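Putative Ribokinase II (Escherichia coli O6, PDB 3IQ0) probably transfers phosphate from ATP to a sugar or related substrate with the help of magnesium, as a carbohydrate kinase of the pfkB (ribokinase) family. Local coordinates at residues Gly299-Arg302 and Leu303-Glu307; Lys152-Thr155 and Ile156-Asn160; Phe43-Gln46 and Val47-Leu50; Glu198-Val201 and Leu202-Ser205. One frame throughout, in Å; residues are numbered along the deposited sequence.

Interaction 1: residues Gly299-Arg302 and Leu303-Glu307; sequences GTSR and LMEIE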
ATOM      1  N   GLY B 299       5.622 -20.720  -9.501  1.00 23.82           N
ATOM      2  CA  GLY B 299       5.775 -22.162  -9.487  1.00 23.32           C
ATOM      3  C   GLY B 299       4.715 -22.957 -10.228  1.00 22.13           C
ATOM      4  O   GLY B 299       4.688 -24.179 -10.108  1.00 22.94           O
ATOM      5  N   THR B 300       3.854 -22.290 -10.995  1.00 20.42           N
ATOM      6  CA  THR B 300       2.815 -23.009 -11.731  1.00 18.55           C
ATOM      7  C   THR B 300       3.465 -23.911 -12.778  1.00 19.51           C
ATOM      8  O   THR B 300       4.577 -23.635 -13.237  1.00 19.69           O
ATOM      9  CB  THR B 300       1.828 -22.043 -12.417  1.00 18.78           C
ATOM     10  OG1 THR B 300       2.515 -21.262 -13.400  1.00 17.46           O
ATOM     11  CG2 THR B 300       1.186 -21.128 -11.380  1.00 15.54           C
ATOM     12  N   SER B 301       2.772 -24.988 -13.146  1.00 18.76           N
ATOM     13  CA  SER B 301       3.315 -25.944 -14.102  1.00 16.59           C
ATOM     14  C   SER B 301       2.398 -26.273 -15.274  1.00 17.92           C
ATOM     15  O   SER B 301       1.171 -26.160 -15.175  1.00 17.23           O
ATOM     16  CB  SER B 301       3.650 -27.257 -13.389  1.00 17.61           C
ATOM     17  OG  SER B 301       4.495 -27.070 -12.279  1.00 22.46           O
ATOM     18  N   ARG B 302       3.014 -26.692 -16.379  1.00 19.02           N
ATOM     19  CA  ARG B 302       2.281 -27.105 -17.569  1.00 19.28           C
ATOM     20  C   ARG B 302       1.939 -28.568 -17.336  1.00 19.42           C
ATOM     21  O   ARG B 302       2.616 -29.253 -16.566  1.00 19.98           O
ATOM     22  CB  ARG B 302       3.144 -26.968 -18.828  1.00 20.34           C
ATOM     23  CG  ARG B 302       3.446 -25.533 -19.228  1.00 23.21           C
ATOM     24  CD  ARG B 302       4.025 -25.454 -20.634  1.00 26.44           C
ATOM     25  NE  ARG B 302       3.101 -25.970 -21.642  1.00 28.88           N
ATOM     26  CZ  ARG B 302       3.335 -25.956 -22.951  1.00 30.48           C
ATOM     27  NH1 ARG B 302       4.467 -25.452 -23.422  1.00 31.93           N
ATOM     28  NH2 ARG B 302       2.438 -26.448 -23.795  1.00 30.58           N
ATOM     29  N   LEU B 303       0.910 -29.055 -18.012  1.00 20.64           N
ATOM     30  CA  LEU B 303       0.470 -30.428 -17.826  1.00 20.27           C
ATOM     31  C   LEU B 303       1.576 -31.476 -17.930  1.00 20.23           C
ATOM     32  O   LEU B 303       1.724 -32.302 -17.037  1.00 20.00           O
ATOM     33  CB  LEU B 303      -0.660 -30.744 -18.808  1.00 21.73           C
ATOM     34  CG  LEU B 303      -1.310 -32.113 -18.605  1.00 21.46           C
ATOM     35  CD1 LEU B 303      -1.905 -32.188 -17.211  1.00 22.73           C
ATOM     36  CD2 LEU B 303      -2.384 -32.334 -19.660  1.00 20.31           C
HETATM   37  N   MSE B 304       2.368 -31.445 -18.997  1.00 21.40           N
HETATM   38  CA  MSE B 304       3.425 -32.438 -19.121  1.00 24.51           C
HETATM   39  C   MSE B 304       4.594 -32.254 -18.162  1.00 24.14           C
HETATM   40  O   MSE B 304       5.390 -33.175 -17.967  1.00 22.02           O
HETATM   41  CB  MSE B 304       3.908 -32.537 -20.567  1.00 28.16           C
HETATM   42  CG  MSE B 304       2.894 -33.239 -21.467  1.00 36.32           C
HETATM   43 SE   MSE B 304       2.127 -34.897 -20.708  1.00 46.59          SE
HETATM   44  CE  MSE B 304       3.474 -36.132 -21.330  1.00 39.62           C
ATOM     45  N   GLU B 305       4.711 -31.081 -17.546  1.00 23.68           N
ATOM     46  CA  GLU B 305       5.790 -30.902 -16.579  1.00 23.46           C
ATOM     47  C   GLU B 305       5.381 -31.743 -15.377  1.00 22.29           C
ATOM     48  O   GLU B 305       6.212 -32.393 -14.761  1.00 22.05           O
ATOM     49  CB  GLU B 305       5.961 -29.428 -16.190  1.00 23.36           C
ATOM     50  CG  GLU B 305       6.307 -28.538 -17.377  1.00 31.34           C
ATOM     51  CD  GLU B 305       6.556 -27.083 -17.008  1.00 33.39           C
ATOM     52  OE1 GLU B 305       5.800 -26.526 -16.186  1.00 32.51           O
ATOM     53  OE2 GLU B 305       7.510 -26.489 -17.566  1.00 39.07           O
ATOM     54  N   ILE B 306       4.089 -31.740 -15.059  1.00 23.03           N
ATOM     55  CA  ILE B 306       3.576 -32.530 -13.942  1.00 23.87           C
ATOM     56  C   ILE B 306       3.752 -34.016 -14.280  1.00 25.50           C
ATOM     57  O   ILE B 306       4.223 -34.812 -13.465  1.00 27.39           O
ATOM     58  CB  ILE B 306       2.069 -32.263 -13.713  1.00 22.17           C
ATOM     59  CG1 ILE B 306       1.829 -30.771 -13.437  1.00 19.89           C
ATOM     60  CG2 ILE B 306       1.564 -33.107 -12.548  1.00 22.66           C
ATOM     61  CD1 ILE B 306       0.352 -30.402 -13.333  1.00 18.96           C
ATOM     62  N   GLU B 307       3.371 -34.368 -15.502  1.00 27.38           N
ATOM     63  CA  GLU B 307       3.453 -35.734 -16.001  1.00 30.90           C
ATOM     64  C   GLU B 307       4.866 -36.306 -15.832  1.00 31.97           C
ATOM     65  O   GLU B 307       5.052 -37.401 -15.296  1.00 29.95           O
ATOM     66  CB  GLU B 307       3.046 -35.744 -17.477  1.00 33.00           C
ATOM     67  CG  GLU B 307       2.754 -37.108 -18.064  1.00 38.82           C
ATOM     68  CD  GLU B 307       3.978 -37.994 -18.147  1.00 43.03           C
ATOM     69  OE1 GLU B 307       5.025 -37.526 -18.649  1.00 45.53           O
ATOM     70  OE2 GLU B 307       3.882 -39.165 -17.718  1.00 45.74           O
TER
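Arg-302 and Glu-305 cross obliquely, the glutamate swinging back over the start of its helix while the guanidinium leads off elsewhere. The two charged ends do not pair: Arg-302 NE stays 6.0 Å from Glu-305 OE2, and their flat groups are turned 55° apart. What the carboxylate grips instead is backbone, with Arg-302 N donating to Glu-305 OE1 at 2.8 Å in a nearly straight bond (169° at the hydrogen). The donor meets OE1 from above the carboxylate plane. An extended chain beyond CG gives Glu-305 the length to do this, its CG lying 3.8 Å from Arg-302 CB on the way. Since Arg-302 occupies the N-cap and Glu-305 the third position of helix 303-312, this bond is the glutamate half of a capping box; an arginine side chain supplies no matching acceptor for the return bond. The helix proper begins at Arg-302 O, which accepts from both Glu-305 N (2.9 Å) and Ile-306 N (3.3 Å). On the buried side, CG1 of Ile-306 lies 4.0 Å from CB of Ser-301, and these two side chains pack against Ala-285 and Leu-289 of helix 276-290 respectively.

Interaction 2: residues Lys152-Thr155 and Ile156-Asn160; sequences KAVT and IVKAN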
ATOM      1  N   LYS B 152     -23.694 -12.827  -5.990  1.00 31.05           N
ATOM      2  CA  LYS B 152     -24.301 -12.535  -7.285  1.00 30.67           C
ATOM      3  C   LYS B 152     -23.740 -13.464  -8.360  1.00 31.84           C
ATOM      4  O   LYS B 152     -24.490 -14.105  -9.095  1.00 32.15           O
ATOM      5  CB  LYS B 152     -24.031 -11.079  -7.676  1.00 30.56           C
ATOM      6  CG  LYS B 152     -24.561 -10.690  -9.049  1.00 31.60           C
ATOM      7  CD  LYS B 152     -24.182  -9.258  -9.416  1.00 32.18           C
ATOM      8  CE  LYS B 152     -24.491  -8.957 -10.883  1.00 33.12           C
ATOM      9  NZ  LYS B 152     -24.150  -7.558 -11.300  1.00 31.64           N
ATOM     10  N   ALA B 153     -22.415 -13.527  -8.444  1.00 31.51           N
ATOM     11  CA  ALA B 153     -21.742 -14.373  -9.421  1.00 30.85           C
ATOM     12  C   ALA B 153     -22.187 -15.824  -9.257  1.00 30.21           C
ATOM     13  O   ALA B 153     -22.462 -16.509 -10.238  1.00 29.14           O
ATOM     14  CB  ALA B 153     -20.226 -14.260  -9.247  1.00 31.83           C
ATOM     15  N   VAL B 154     -22.268 -16.286  -8.014  1.00 30.55           N
ATOM     16  CA  VAL B 154     -22.687 -17.655  -7.749  1.00 32.89           C
ATOM     17  C   VAL B 154     -24.111 -17.934  -8.222  1.00 34.24           C
ATOM     18  O   VAL B 154     -24.388 -18.993  -8.781  1.00 35.59           O
ATOM     19  CB  VAL B 154     -22.587 -17.988  -6.255  1.00 32.90           C
ATOM     20  CG1 VAL B 154     -23.222 -19.337  -5.982  1.00 35.24           C
ATOM     21  CG2 VAL B 154     -21.137 -18.020  -5.833  1.00 33.69           C
ATOM     22  N   THR B 155     -25.014 -16.989  -7.991  1.00 34.62           N
ATOM     23  CA  THR B 155     -26.402 -17.152  -8.408  1.00 34.80           C
ATOM     24  C   THR B 155     -26.458 -17.260  -9.924  1.00 34.45           C
ATOM     25  O   THR B 155     -27.170 -18.101 -10.474  1.00 35.12           O
ATOM     26  CB  THR B 155     -27.264 -15.954  -7.965  1.00 35.14           C
ATOM     27  OG1 THR B 155     -27.250 -15.859  -6.535  1.00 36.32           O
ATOM     28  CG2 THR B 155     -28.698 -16.121  -8.446  1.00 35.01           C
ATOM     29  N   ILE B 156     -25.696 -16.401 -10.591  1.00 33.42           N
ATOM     30  CA  ILE B 156     -25.643 -16.390 -12.046  1.00 32.46           C
ATOM     31  C   ILE B 156     -25.161 -17.724 -12.600  1.00 32.69           C
ATOM     32  O   ILE B 156     -25.776 -18.283 -13.503  1.00 32.04           O
ATOM     33  CB  ILE B 156     -24.697 -15.282 -12.550  1.00 32.76           C
ATOM     34  CG1 ILE B 156     -25.292 -13.912 -12.222  1.00 33.23           C
ATOM     35  CG2 ILE B 156     -24.454 -15.438 -14.044  1.00 31.62           C
ATOM     36  CD1 ILE B 156     -24.482 -12.752 -12.740  1.00 32.07           C
ATOM     37  N   VAL B 157     -24.062 -18.232 -12.051  1.00 32.76           N
ATOM     38  CA  VAL B 157     -23.492 -19.494 -12.507  1.00 31.18           C
ATOM     39  C   VAL B 157     -24.393 -20.695 -12.239  1.00 33.12           C
ATOM     40  O   VAL B 157     -24.530 -21.570 -13.092  1.00 32.91           O
ATOM     41  CB  VAL B 157     -22.110 -19.744 -11.863  1.00 30.17           C
ATOM     42  CG1 VAL B 157     -21.559 -21.094 -12.304  1.00 28.36           C
ATOM     43  CG2 VAL B 157     -21.154 -18.630 -12.249  1.00 27.97           C
ATOM     44  N   LYS B 158     -25.001 -20.748 -11.060  1.00 34.13           N
ATOM     45  CA  LYS B 158     -25.880 -21.868 -10.752  1.00 36.46           C
ATOM     46  C   LYS B 158     -27.142 -21.805 -11.608  1.00 36.99           C
ATOM     47  O   LYS B 158     -27.760 -22.829 -11.886  1.00 38.01           O
ATOM     48  CB  LYS B 158     -26.232 -21.889  -9.260  1.00 36.47           C
ATOM     49  CG  LYS B 158     -25.071 -22.303  -8.366  1.00 36.25           C
ATOM     50  CD  LYS B 158     -25.493 -22.423  -6.911  1.00 38.32           C
ATOM     51  CE  LYS B 158     -26.192 -23.745  -6.623  1.00 37.84           C
ATOM     52  NZ  LYS B 158     -25.233 -24.887  -6.512  1.00 38.40           N
ATOM     53  N   ALA B 159     -27.509 -20.603 -12.040  1.00 37.14           N
ATOM     54  CA  ALA B 159     -28.688 -20.427 -12.879  1.00 37.40           C
ATOM     55  C   ALA B 159     -28.480 -21.094 -14.239  1.00 37.94           C
ATOM     56  O   ALA B 159     -29.434 -21.583 -14.845  1.00 37.97           O
ATOM     57  CB  ALA B 159     -28.988 -18.941 -13.064  1.00 38.43           C
ATOM     58  N   ASN B 160     -27.242 -21.109 -14.728  1.00 37.73           N
ATOM     59  CA  ASN B 160     -26.967 -21.748 -16.013  1.00 37.36           C
ATOM     60  C   ASN B 160     -26.524 -23.193 -15.807  1.00 35.23           C
ATOM     61  O   ASN B 160     -25.972 -23.816 -16.711  1.00 35.30           O
ATOM     62  CB  ASN B 160     -25.888 -20.996 -16.800  1.00 40.30           C
ATOM     63  CG  ASN B 160     -25.445 -19.722 -16.121  1.00 43.91           C
ATOM     64  OD1 ASN B 160     -24.894 -19.757 -15.024  1.00 48.15           O
ATOM     65  ND2 ASN B 160     -25.673 -18.589 -16.773  1.00 43.46           N
TER
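The flat groups that Ile-156 and Val-157 meet are peptide units, no aromatic ring taking part. Ile-156 brings CG1 to 3.2 Å from Lys-152 O, and Val-157 brings CG2 equally near, 3.2 Å, to Ala-153 O. Lys-152 O and Ala-153 O also accept the amide N-H of Ile-156 and of Val-157 respectively, and Val-154 O accepts from Lys-158 N at 2.9 Å. The regular i to i+4 pattern becomes less straight at the last bond of the series, from Ala-159 N to Thr-155 O, where the angle at the hydrogen falls to 137°. Among the side chains, Val-154 and Lys-158 lie alongside one another and point the same way, with Val-154 CG1 3.9 Å from Lys-158 CD. Beyond CD the lysine bends (chi3 80°, chi4 77°), and NZ makes a weak hydrogen bond to Leu-190 O. Lys-152 is instead stretched out; its CE passes 4.2 Å from Ile-156 CD1, and its NZ is bonded to Ala-120 O. Thr-155 OG1 turns back along the helix to Lys-151 O. This is the closing part of helix 144-159, the crossover helix of a beta-alpha-beta unit: Ala-153, Val-154 and Val-157 pack on strand 131-137, while Val-154 and Lys-158 reach Ile-164 of strand 163-167.

Interaction 3: residues Phe43-Gln46 and Val47-Leu50; sequences FIDQ and VTRL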
ATOM      1  N   PHE B  43      -4.509 -19.223  -8.652  1.00 15.93           N
ATOM      2  CA  PHE B  43      -5.374 -20.352  -8.982  1.00 15.61           C
ATOM      3  C   PHE B  43      -5.661 -20.341 -10.480  1.00 15.81           C
ATOM      4  O   PHE B  43      -5.434 -21.328 -11.183  1.00 15.08           O
ATOM      5  CB  PHE B  43      -6.713 -20.243  -8.233  1.00 16.48           C
ATOM      6  CG  PHE B  43      -7.766 -21.229  -8.698  1.00 16.04           C
ATOM      7  CD1 PHE B  43      -7.821 -22.517  -8.168  1.00 20.52           C
ATOM      8  CD2 PHE B  43      -8.705 -20.865  -9.662  1.00 17.26           C
ATOM      9  CE1 PHE B  43      -8.794 -23.429  -8.586  1.00 17.62           C
ATOM     10  CE2 PHE B  43      -9.686 -21.768 -10.095  1.00 16.81           C
ATOM     11  CZ  PHE B  43      -9.730 -23.050  -9.554  1.00 19.35           C
ATOM     12  N   ILE B  44      -6.165 -19.210 -10.959  1.00 15.04           N
ATOM     13  CA  ILE B  44      -6.523 -19.071 -12.363  1.00 16.50           C
ATOM     14  C   ILE B  44      -5.330 -19.162 -13.304  1.00 15.52           C
ATOM     15  O   ILE B  44      -5.471 -19.611 -14.439  1.00 16.92           O
ATOM     16  CB  ILE B  44      -7.294 -17.746 -12.610  1.00 16.58           C
ATOM     17  CG1 ILE B  44      -8.337 -17.968 -13.699  1.00 18.06           C
ATOM     18  CG2 ILE B  44      -6.348 -16.628 -13.002  1.00 16.45           C
ATOM     19  CD1 ILE B  44      -9.407 -18.949 -13.297  1.00 17.11           C
ATOM     20  N   ASP B  45      -4.156 -18.735 -12.849  1.00 16.83           N
ATOM     21  CA  ASP B  45      -2.977 -18.824 -13.709  1.00 16.53           C
ATOM     22  C   ASP B  45      -2.632 -20.305 -13.908  1.00 16.69           C
ATOM     23  O   ASP B  45      -2.214 -20.719 -14.997  1.00 16.05           O
ATOM     24  CB  ASP B  45      -1.788 -18.097 -13.089  1.00 16.96           C
ATOM     25  CG  ASP B  45      -0.661 -17.882 -14.080  1.00 18.50           C
ATOM     26  OD1 ASP B  45      -0.914 -17.282 -15.141  1.00 19.59           O
ATOM     27  OD2 ASP B  45       0.477 -18.301 -13.795  1.00 18.24           O
ATOM     28  N   GLN B  46      -2.818 -21.109 -12.866  1.00 14.25           N
ATOM     29  CA  GLN B  46      -2.516 -22.531 -12.981  1.00 16.31           C
ATOM     30  C   GLN B  46      -3.528 -23.172 -13.922  1.00 16.75           C
ATOM     31  O   GLN B  46      -3.178 -24.040 -14.715  1.00 15.48           O
ATOM     32  CB  GLN B  46      -2.549 -23.211 -11.606  1.00 15.74           C
ATOM     33  CG  GLN B  46      -2.222 -24.712 -11.623  1.00 17.26           C
ATOM     34  CD  GLN B  46      -0.927 -25.019 -12.356  1.00 17.43           C
ATOM     35  OE1 GLN B  46      -0.921 -25.272 -13.570  1.00 21.48           O
ATOM     36  NE2 GLN B  46       0.175 -24.984 -11.634  1.00 13.50           N
ATOM     37  N   VAL B  47      -4.780 -22.729 -13.851  1.00 15.37           N
ATOM     38  CA  VAL B  47      -5.800 -23.271 -14.736  1.00 14.90           C
ATOM     39  C   VAL B  47      -5.453 -23.010 -16.196  1.00 15.04           C
ATOM     40  O   VAL B  47      -5.495 -23.923 -17.012  1.00 14.97           O
ATOM     41  CB  VAL B  47      -7.189 -22.664 -14.462  1.00 13.03           C
ATOM     42  CG1 VAL B  47      -8.151 -23.080 -15.547  1.00 14.07           C
ATOM     43  CG2 VAL B  47      -7.699 -23.115 -13.097  1.00 11.32           C
ATOM     44  N   THR B  48      -5.114 -21.767 -16.531  1.00 16.49           N
ATOM     45  CA  THR B  48      -4.788 -21.448 -17.919  1.00 16.80           C
ATOM     46  C   THR B  48      -3.494 -22.095 -18.390  1.00 18.52           C
ATOM     47  O   THR B  48      -3.335 -22.359 -19.577  1.00 18.01           O
ATOM     48  CB  THR B  48      -4.674 -19.930 -18.168  1.00 18.52           C
ATOM     49  OG1 THR B  48      -4.656 -19.701 -19.578  1.00 16.65           O
ATOM     50  CG2 THR B  48      -3.371 -19.362 -17.564  1.00 18.02           C
ATOM     51  N   ARG B  49      -2.568 -22.352 -17.474  1.00 17.07           N
ATOM     52  CA  ARG B  49      -1.321 -22.974 -17.875  1.00 18.60           C
ATOM     53  C   ARG B  49      -1.538 -24.441 -18.222  1.00 19.47           C
ATOM     54  O   ARG B  49      -0.710 -25.045 -18.899  1.00 19.56           O
ATOM     55  CB  ARG B  49      -0.270 -22.832 -16.779  1.00 22.10           C
ATOM     56  CG  ARG B  49       0.167 -21.394 -16.571  1.00 24.59           C
ATOM     57  CD  ARG B  49       1.621 -21.351 -16.203  1.00 30.56           C
ATOM     58  NE  ARG B  49       2.461 -21.719 -17.334  1.00 30.29           N
ATOM     59  CZ  ARG B  49       3.705 -22.167 -17.217  1.00 31.40           C
ATOM     60  NH1 ARG B  49       4.243 -22.312 -16.018  1.00 31.41           N
ATOM     61  NH2 ARG B  49       4.414 -22.457 -18.297  1.00 30.77           N
ATOM     62  N   LEU B  50      -2.648 -25.012 -17.752  1.00 16.00           N
ATOM     63  CA  LEU B  50      -2.973 -26.400 -18.062  1.00 16.67           C
ATOM     64  C   LEU B  50      -3.791 -26.459 -19.367  1.00 18.64           C
ATOM     65  O   LEU B  50      -4.179 -27.537 -19.823  1.00 19.97           O
ATOM     66  CB  LEU B  50      -3.713 -27.054 -16.882  1.00 15.51           C
ATOM     67  CG  LEU B  50      -2.770 -27.285 -15.683  1.00 14.30           C
ATOM     68  CD1 LEU B  50      -3.539 -27.757 -14.459  1.00 14.44           C
ATOM     69  CD2 LEU B  50      -1.690 -28.311 -16.076  1.00 16.37           C
TER
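With CG of Phe-43 trans to the backbone nitrogen (chi1 170°), the ring is carried alongside the next turn, where Val-47 directs CG2 at one of its faces. The contact is CH-pi: CG2 stands 4.2 Å from the centroid of the Phe-43 ring, 25° off the normal, and nearest to CE2 at 3.8 Å. Thr-48 is less relaxed. Its CG2 occupies the crowded position between the backbone nitrogen and carbonyl carbon, 3.1 Å from Asp-45 O, an orientation that lets OG1 bond Asp-76 O instead. All of this lies on the last turns of helix 39-49, a buried helix of the pfkB kinase fold whose Phe-43 side chain is about 9 Å from the bound ATP and stacks on His-135. Asp-45 and Arg-49 run side by side, carboxylate and guanidinium planes 29° apart. They form no salt bridge, since Asp-45 OD2 and Arg-49 NE are 5.3 Å apart; the closer meeting is Arg-49 CG with Asp-45 O at 2.9 Å, a tight approach. Arg-49 NH1 has a weak hydrogen bond to Thr-300 OG1. At the helix end Leu-50 sets CG 3.4 Å from Gln-46 O, which also receives a weak bond from Leu-50 N.

Interaction 4: residues Glu198-Val201 and Leu202-Ser205; sequences EGEV and LLLS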
ATOM      1  N   GLU B 198      -5.910 -29.406   5.511  1.00 31.81           N
ATOM      2  CA  GLU B 198      -6.021 -30.199   6.729  1.00 34.30           C
ATOM      3  C   GLU B 198      -6.423 -29.352   7.934  1.00 34.09           C
ATOM      4  O   GLU B 198      -7.300 -29.736   8.713  1.00 35.04           O
ATOM      5  CB  GLU B 198      -4.682 -30.891   6.995  1.00 36.02           C
ATOM      6  CG  GLU B 198      -4.744 -32.092   7.907  1.00 40.14           C
ATOM      7  CD  GLU B 198      -3.475 -32.920   7.836  1.00 43.05           C
ATOM      8  OE1 GLU B 198      -2.387 -32.367   8.110  1.00 47.49           O
ATOM      9  OE2 GLU B 198      -3.561 -34.123   7.504  1.00 44.42           O
ATOM     10  N   GLY B 199      -5.785 -28.194   8.077  1.00 34.23           N
ATOM     11  CA  GLY B 199      -6.074 -27.318   9.200  1.00 32.91           C
ATOM     12  C   GLY B 199      -7.302 -26.437   9.068  1.00 33.05           C
ATOM     13  O   GLY B 199      -7.579 -25.628   9.954  1.00 33.47           O
ATOM     14  N   GLU B 200      -8.045 -26.592   7.977  1.00 32.63           N
ATOM     15  CA  GLU B 200      -9.248 -25.793   7.750  1.00 32.48           C
ATOM     16  C   GLU B 200     -10.504 -26.661   7.681  1.00 32.16           C
ATOM     17  O   GLU B 200     -11.608 -26.146   7.564  1.00 32.62           O
ATOM     18  CB  GLU B 200      -9.123 -25.000   6.440  1.00 31.50           C
ATOM     19  CG  GLU B 200      -7.838 -24.212   6.284  1.00 32.49           C
ATOM     20  CD  GLU B 200      -7.717 -23.555   4.914  1.00 34.02           C
ATOM     21  OE1 GLU B 200      -8.056 -24.214   3.905  1.00 33.33           O
ATOM     22  OE2 GLU B 200      -7.279 -22.385   4.849  1.00 32.59           O
ATOM     23  N   VAL B 201     -10.328 -27.976   7.751  1.00 33.73           N
ATOM     24  CA  VAL B 201     -11.445 -28.918   7.668  1.00 34.73           C
ATOM     25  C   VAL B 201     -12.565 -28.727   8.691  1.00 36.00           C
ATOM     26  O   VAL B 201     -13.744 -28.833   8.354  1.00 34.91           O
ATOM     27  CB  VAL B 201     -10.948 -30.376   7.781  1.00 34.29           C
ATOM     28  CG1 VAL B 201     -12.128 -31.325   7.873  1.00 35.63           C
ATOM     29  CG2 VAL B 201     -10.098 -30.726   6.576  1.00 35.24           C
ATOM     30  N   LEU B 202     -12.199 -28.448   9.936  1.00 37.31           N
ATOM     31  CA  LEU B 202     -13.194 -28.280  10.988  1.00 39.43           C
ATOM     32  C   LEU B 202     -13.749 -26.861  11.113  1.00 40.18           C
ATOM     33  O   LEU B 202     -14.791 -26.656  11.730  1.00 40.46           O
ATOM     34  CB  LEU B 202     -12.598 -28.717  12.330  1.00 39.01           C
ATOM     35  CG  LEU B 202     -11.998 -30.126  12.389  1.00 40.27           C
ATOM     36  CD1 LEU B 202     -11.268 -30.311  13.708  1.00 41.97           C
ATOM     37  CD2 LEU B 202     -13.093 -31.172  12.231  1.00 39.11           C
ATOM     38  N   LEU B 203     -13.069 -25.890  10.513  1.00 40.90           N
ATOM     39  CA  LEU B 203     -13.498 -24.497  10.604  1.00 42.11           C
ATOM     40  C   LEU B 203     -14.988 -24.258  10.387  1.00 43.67           C
ATOM     41  O   LEU B 203     -15.673 -23.768  11.280  1.00 43.91           O
ATOM     42  CB  LEU B 203     -12.697 -23.628   9.626  1.00 42.34           C
ATOM     43  CG  LEU B 203     -11.165 -23.670   9.741  1.00 41.93           C
ATOM     44  CD1 LEU B 203     -10.566 -22.624   8.825  1.00 42.97           C
ATOM     45  CD2 LEU B 203     -10.723 -23.424  11.174  1.00 41.29           C
ATOM     46  N   LEU B 204     -15.490 -24.602   9.205  1.00 45.20           N
ATOM     47  CA  LEU B 204     -16.898 -24.395   8.885  1.00 45.54           C
ATOM     48  C   LEU B 204     -17.772 -25.588   9.257  1.00 46.29           C
ATOM     49  O   LEU B 204     -18.898 -25.711   8.780  1.00 46.52           O
ATOM     50  CB  LEU B 204     -17.055 -24.109   7.389  1.00 45.84           C
ATOM     51  CG  LEU B 204     -16.271 -22.916   6.838  1.00 46.35           C
ATOM     52  CD1 LEU B 204     -16.467 -22.806   5.329  1.00 45.61           C
ATOM     53  CD2 LEU B 204     -16.726 -21.650   7.536  1.00 46.21           C
ATOM     54  N   SER B 205     -17.253 -26.463  10.109  1.00 47.18           N
ATOM     55  CA  SER B 205     -17.984 -27.649  10.527  1.00 48.03           C
ATOM     56  C   SER B 205     -18.391 -27.573  11.994  1.00 50.32           C
ATOM     57  O   SER B 205     -17.702 -26.959  12.809  1.00 49.03           O
ATOM     58  CB  SER B 205     -17.125 -28.895  10.303  1.00 48.16           C
ATOM     59  OG  SER B 205     -17.801 -30.074  10.707  1.00 46.13           O
TER
HETATM   60  O   HOH W   1     -14.436 -26.361   6.930  1.00 23.30           O
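Glu-200 and Leu-203 supply most of the apolar contact. The leucine comes in across the stem of the glutamate, CD1 lying 3.7 Å from Glu-200 CB. Because Leu-203 CG stands trans to its own carbonyl carbon (chi1 -55°), the branch folds back over Glu-200, and its other methyl, CD2, comes 4.0 Å from Gly-199 O. Val-201 and Leu-202 touch only loosely; both instead pack on Ala-213 of helix 210-220.

The backbone hydrogen bonds are sparse. Leu-203 N reaches Glu-200 O in a weak bond, long at 3.3 Å and bent to 136°. A type I beta turn follows, closed by Ser-205 N donating to Leu-202 O at 3.0 Å.

Water extends this limited set: one molecule donates to Glu-200 O at 2.9 Å and accepts from Leu-204 N at 3.1 Å. It thus bridges two peptide groups that do not bond directly, and gives Glu-200 O a second donor.

As for the polar end of Glu-200, an extended chain beyond CG carries the carboxylate away from the leucines, where OE1 accepts from Ser-197 N. The side chain lies about 4 Å from the bound ATP and about 5 Å from the magnesium ion, next to Asp-167 and Asn-169. In sequence and place Glu-200 is consistent with the glutamate of the N-x-x-E motif of ribokinase-like enzymes, here with Ser-197 at the asparagine position, a motif associated with the magnesium and phosphate site.

Interactions 1 and 3 are neighbours, their centres about 10 Å apart: Leu-50 packs on Leu-303 and Ile-306, so the end of helix 39-49 meets the start of helix 303-312. Yet interaction 3 is buried and mixes an apolar side (Phe-43, Val-47, Leu-50) with charged and polar side chains, whereas interaction 1 pairs a solvent-facing carboxylate cap with a buried underside. Interaction 2, about 22 Å from interaction 3 between centres, is helical almost to its end, packed on the central sheet along one flank and exposed at Thr-155 and Ala-159. Interaction 4 lies across the chain's centre from interaction 3 and is the irregular member, a loop relying on a turn and a water bridge beside the nucleotide and magnesium ion.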